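PDB 3PQK: biofilm growth-associated repressor from Xylella fastidiosa, which represses transcription of its own operon by binding a palindromic AT-rich promoter sequence, and acts as a winged-helix redox switch controlling hydrogen sulfide detoxification. Local coordinates for residues 14-19 against 63-68; 29-34 against 43-48. All coordinates share one frame; numbering follows the deposited sequence.

Contact 1. Residues 14-19 against 63-68; sequences ANLLKT and SGIVET
Thr-19, whose methyl group meets Ser-63 and Ile-65, takes hold of the carbonyl oxygen Asn-15 O twice, one helical turn back. The backbone bond from Thr-19 N to Asn-15 O measures 3.1 Å, and the hydroxyl bond from Thr-19 OG1 to Asn-15 O is similar at 3.2 Å. The two donors arrive from opposite faces of the carbonyl plane; OG1 stands 31° out of that plane, with a C=O...O angle of 140°. This bond fixes the threonine rotation: at chi1 -58° OG1 lies beside the backbone N, while CG2, anti to that N, is presented to residues 63-68. There CG2 packs 3.3 Å from Ser-63 OG and also lies against Ser-63 CB. The serine hydroxyl is itself engaged with Val-59 O, and at 4.1 Å Ser-63 OG and Thr-19 OG1 are too far apart to bond. The meeting is therefore of methyl and hydroxyl in van der Waals contact. On the apolar side, Ile-65 CD1 touches two residues of the helix: it lies 3.7 Å from Thr-19 CG2 and 3.8 Å from Leu-16 CD1. The interface buries 134 Å² in all. Gly-64, with positive phi, forms a Schellman motif at the end of helix 52-62, and the chain then turns so that Ile-65 faces helix 3-20 before the wing strand begins at Val-66. The contact thus joins the N-terminal helix to the junction between helix 52-62 and strand 66-69. Ala-84 of helix 84-96 touches both Leu-16 and Ile-65, Leu-60 and Val-29 pack against Ile-65 from helices 52-62 and 23-33, and Phe-95 of the second subunit reaches Leu-16.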
# COMPACT_ATOMS: atom_id res chain seq x y z
N ALA B 14 -0.07 -3.27 7.46
CA ALA B 14 -1.44 -2.77 7.47
C ALA B 14 -1.50 -1.38 8.08
O ALA B 14 -2.21 -0.52 7.56
CB ALA B 14 -2.34 -3.72 8.23
N ASN B 15 -0.74 -1.15 9.17
CA ASN B 15 -0.69 0.16 9.85
C ASN B 15 -0.06 1.20 8.91
O ASN B 15 -0.58 2.30 8.76
CB ASN B 15 0.06 0.06 11.19
CG ASN B 15 -0.63 -0.80 12.23
OD1 ASN B 15 -1.82 -1.15 12.13
ND2 ASN B 15 0.11 -1.20 13.24
N LEU B 16 1.00 0.79 8.19
CA LEU B 16 1.63 1.67 7.22
C LEU B 16 0.64 2.05 6.09
O LEU B 16 0.61 3.21 5.68
CB LEU B 16 2.89 1.02 6.65
CG LEU B 16 3.59 1.77 5.50
CD1 LEU B 16 3.94 3.19 5.92
CD2 LEU B 16 4.84 1.05 5.05
N LEU B 17 -0.18 1.08 5.61
CA LEU B 17 -1.16 1.32 4.53
C LEU B 17 -2.27 2.23 5.02
O LEU B 17 -2.73 3.08 4.26
CB LEU B 17 -1.75 0.00 3.97
CG LEU B 17 -0.77 -0.97 3.28
CD1 LEU B 17 -1.49 -2.22 2.80
CD2 LEU B 17 -0.01 -0.31 2.14
N LYS B 18 -2.68 2.08 6.29
CA LYS B 18 -3.69 2.97 6.90
C LYS B 18 -3.19 4.41 6.81
O LYS B 18 -3.93 5.30 6.39
CB LYS B 18 -3.94 2.61 8.38
CG LYS B 18 -4.83 1.41 8.58
CD LYS B 18 -4.78 0.90 10.02
CE LYS B 18 -5.42 -0.46 10.17
NZ LYS B 18 -5.31 -0.97 11.56
N THR B 19 -1.90 4.63 7.16
CA THR B 19 -1.27 5.95 7.12
C THR B 19 -1.32 6.54 5.71
O THR B 19 -1.71 7.70 5.55
CB THR B 19 0.16 5.88 7.63
OG1 THR B 19 0.14 5.37 8.96
CG2 THR B 19 0.85 7.25 7.57
N SER B 63 4.53 9.82 11.27
CA SER B 63 4.65 8.45 10.81
C SER B 63 6.06 8.04 10.38
O SER B 63 6.30 6.87 10.11
CB SER B 63 3.62 8.16 9.72
OG SER B 63 2.35 8.65 10.16
N GLY B 64 6.99 8.99 10.34
CA GLY B 64 8.37 8.71 9.96
C GLY B 64 8.60 8.54 8.47
O GLY B 64 9.64 8.02 8.05
N ILE B 65 7.65 9.01 7.65
CA ILE B 65 7.68 8.84 6.19
C ILE B 65 8.35 10.04 5.51
O ILE B 65 9.04 9.90 4.49
CB ILE B 65 6.23 8.56 5.67
CG1 ILE B 65 5.70 7.20 6.22
CG2 ILE B 65 6.16 8.56 4.12
CD1 ILE B 65 4.18 7.00 6.05
N VAL B 66 8.14 11.23 6.08
CA VAL B 66 8.70 12.47 5.59
C VAL B 66 9.48 13.12 6.76
O VAL B 66 9.13 12.94 7.92
CB VAL B 66 7.57 13.38 5.02
CG1 VAL B 66 8.07 14.81 4.74
CG2 VAL B 66 6.97 12.77 3.75
N GLU B 67 10.50 13.88 6.42
CA GLU B 67 11.30 14.66 7.37
C GLU B 67 11.62 16.04 6.75
O GLU B 67 11.41 16.25 5.55
CB GLU B 67 12.57 13.90 7.75
CG GLU B 67 13.50 13.56 6.59
CD GLU B 67 14.78 12.89 7.03
OE1 GLU B 67 15.03 12.83 8.26
OE2 GLU B 67 15.54 12.42 6.16
N THR B 68 12.17 16.94 7.56
CA THR B 68 12.54 18.26 7.08
C THR B 68 14.06 18.41 6.97
O THR B 68 14.83 17.69 7.62
CB THR B 68 11.90 19.39 7.93
OG1 THR B 68 12.42 19.34 9.26
CG2 THR B 68 10.37 19.34 7.92

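Contact 2. Residues 29-34 against 43-48; sequences VCTLVE and EQQIGI
With chi1 at -53°, Thr-31 sets its methyl CG2 anti to the backbone N and its hydroxyl beside that N, while Gln-45, with chi1 at -154° and an extended chain beyond CG, carries its amide across to meet the methyl. The two side chains approach from opposite directions. Thr-31 CG2 is 3.5 Å from Gln-45 NE2, 3.6 Å from Gln-45 CD and 3.7 Å from Gln-45 OE1, so the methyl sits over the face of the amide, almost equally far from all three atoms. The other branch of the threonine meets Ile-46: Thr-31 OG1 lies 3.3 Å from Ile-46 CD1, with CG1 also within van der Waals range. This buried hydroxyl has its polar partner in Met-27 O, on the preceding turn of helix 23-33. The ethyl branch of Ile-46 thus ends against Thr-31 OG1 and CB. At the more open edge Glu-34 OE1 comes within 3.8 Å of Gln-45 NE2. The carboxylate and amide planes differ by 19°, but the separation is long for a hydrogen bond; the other oxygen, Glu-34 OE2, is hydrogen-bonded to Tyr-92 OH of helix 84-96. Phe-37, in the connecting loop, touches both Thr-31 and Gln-45. Helix 39-46 is the first helix of the predicted helix-turn-helix, and this packing seats it on helix 23-33. Since Thr-31 OG1 bonds within its own helix and Glu-34 OE2 to Tyr-92 OH, the junction rests on van der Waals packing, perhaps with a weak electrostatic attraction between Glu-34 OE1 and the Gln-45 amide.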
# COMPACT_ATOMS: atom_id res chain seq x y z
N VAL B 29 3.58 12.27 -0.95
CA VAL B 29 4.69 11.30 -1.05
C VAL B 29 5.14 11.05 -2.48
O VAL B 29 6.34 11.04 -2.75
CB VAL B 29 4.51 10.02 -0.18
CG1 VAL B 29 4.36 10.38 1.30
CG2 VAL B 29 3.30 9.19 -0.64
N CYS B 30 4.20 10.96 -3.43
CA CYS B 30 4.59 10.80 -4.83
C CYS B 30 5.35 12.02 -5.36
O CYS B 30 6.34 11.85 -6.06
CB CYS B 30 3.39 10.46 -5.71
SG CYS B 30 3.06 8.69 -5.81
N THR B 31 4.94 13.25 -4.94
CA THR B 31 5.65 14.49 -5.34
C THR B 31 7.09 14.46 -4.81
O THR B 31 8.04 14.79 -5.54
CB THR B 31 4.88 15.74 -4.87
OG1 THR B 31 3.52 15.68 -5.31
CG2 THR B 31 5.52 17.05 -5.37
N LEU B 32 7.26 13.99 -3.55
CA LEU B 32 8.56 13.92 -2.88
C LEU B 32 9.53 12.88 -3.38
O LEU B 32 10.71 12.93 -3.07
CB LEU B 32 8.41 13.88 -1.36
CG LEU B 32 7.77 15.11 -0.70
CD1 LEU B 32 7.45 14.80 0.75
CD2 LEU B 32 8.72 16.34 -0.74
N VAL B 33 9.06 11.94 -4.18
CA VAL B 33 9.91 10.92 -4.84
C VAL B 33 10.87 11.68 -5.79
O VAL B 33 12.04 11.34 -5.90
CB VAL B 33 9.01 9.90 -5.60
CG1 VAL B 33 9.81 9.05 -6.59
CG2 VAL B 33 8.26 9.01 -4.61
N GLU B 34 10.35 12.73 -6.42
CA GLU B 34 11.06 13.58 -7.37
C GLU B 34 12.10 14.53 -6.75
O GLU B 34 13.03 14.94 -7.44
CB GLU B 34 10.05 14.32 -8.24
CG GLU B 34 9.30 13.35 -9.15
CD GLU B 34 8.03 13.86 -9.79
OE1 GLU B 34 7.70 15.06 -9.63
OE2 GLU B 34 7.37 13.06 -10.49
N GLU B 43 2.30 23.16 -2.13
CA GLU B 43 0.98 23.77 -2.27
C GLU B 43 0.64 24.04 -3.73
O GLU B 43 -0.48 23.76 -4.15
CB GLU B 43 0.88 25.05 -1.43
CG GLU B 43 -0.36 25.89 -1.68
CD GLU B 43 -0.45 27.17 -0.87
OE1 GLU B 43 -1.13 27.15 0.19
OE2 GLU B 43 0.17 28.18 -1.27
N GLN B 44 1.60 24.59 -4.49
CA GLN B 44 1.42 24.91 -5.91
C GLN B 44 1.30 23.69 -6.79
O GLN B 44 0.40 23.63 -7.62
CB GLN B 44 2.53 25.84 -6.42
CG GLN B 44 2.54 27.23 -5.76
CD GLN B 44 1.26 28.00 -5.99
OE1 GLN B 44 0.88 28.30 -7.13
NE2 GLN B 44 0.55 28.31 -4.91
N GLN B 45 2.21 22.71 -6.61
CA GLN B 45 2.22 21.48 -7.41
C GLN B 45 1.01 20.53 -7.20
O GLN B 45 0.62 19.81 -8.12
CB GLN B 45 3.53 20.72 -7.17
CG GLN B 45 3.94 19.82 -8.33
CD GLN B 45 5.35 19.26 -8.20
OE1 GLN B 45 6.26 19.90 -7.66
NE2 GLN B 45 5.56 18.06 -8.73
N ILE B 46 0.45 20.50 -5.99
CA ILE B 46 -0.63 19.57 -5.61
C ILE B 46 -2.00 20.24 -5.57
O ILE B 46 -3.01 19.56 -5.72
CB ILE B 46 -0.23 18.84 -4.29
CG1 ILE B 46 0.96 17.89 -4.52
CG2 ILE B 46 -1.38 18.10 -3.60
CD1 ILE B 46 1.98 18.01 -3.47
N GLY B 47 -2.03 21.56 -5.40
CA GLY B 47 -3.27 22.31 -5.35
C GLY B 47 -4.04 22.14 -4.06
O GLY B 47 -5.26 22.17 -4.05
N ILE B 48 -3.31 21.95 -2.95
CA ILE B 48 -3.87 21.83 -1.61
C ILE B 48 -3.24 22.95 -0.76
O ILE B 48 -2.01 23.06 -0.71
CB ILE B 48 -3.62 20.40 -1.02
CG1 ILE B 48 -4.31 19.26 -1.86
CG2 ILE B 48 -3.98 20.31 0.49
CD1 ILE B 48 -5.88 19.12 -1.76

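Overall arrangement
The two contacts lie on different sides of one winged-helix domain, their centres 16 Å apart, and contact 2 is nested in the loop that contact 1 closes. They share a hydrophobic core: Val-66 CG2 packs 3.7 Å from Leu-32 CD1, and Ile-65 CG2 packs 3.8 Å from Val-29 CG1. Contact 1 ties the turn leading into the wing to the N-terminal helix, which also packs on the second subunit; contact 2 packs the end of the first helix of the predicted helix-turn-helix against helix 23-33. Helix 23-33 adjoins both, and its Cys-30 forms the disulfide with Cys-96 of helix 84-96. That placement offers a plausible route from redox state to the DNA-binding elements.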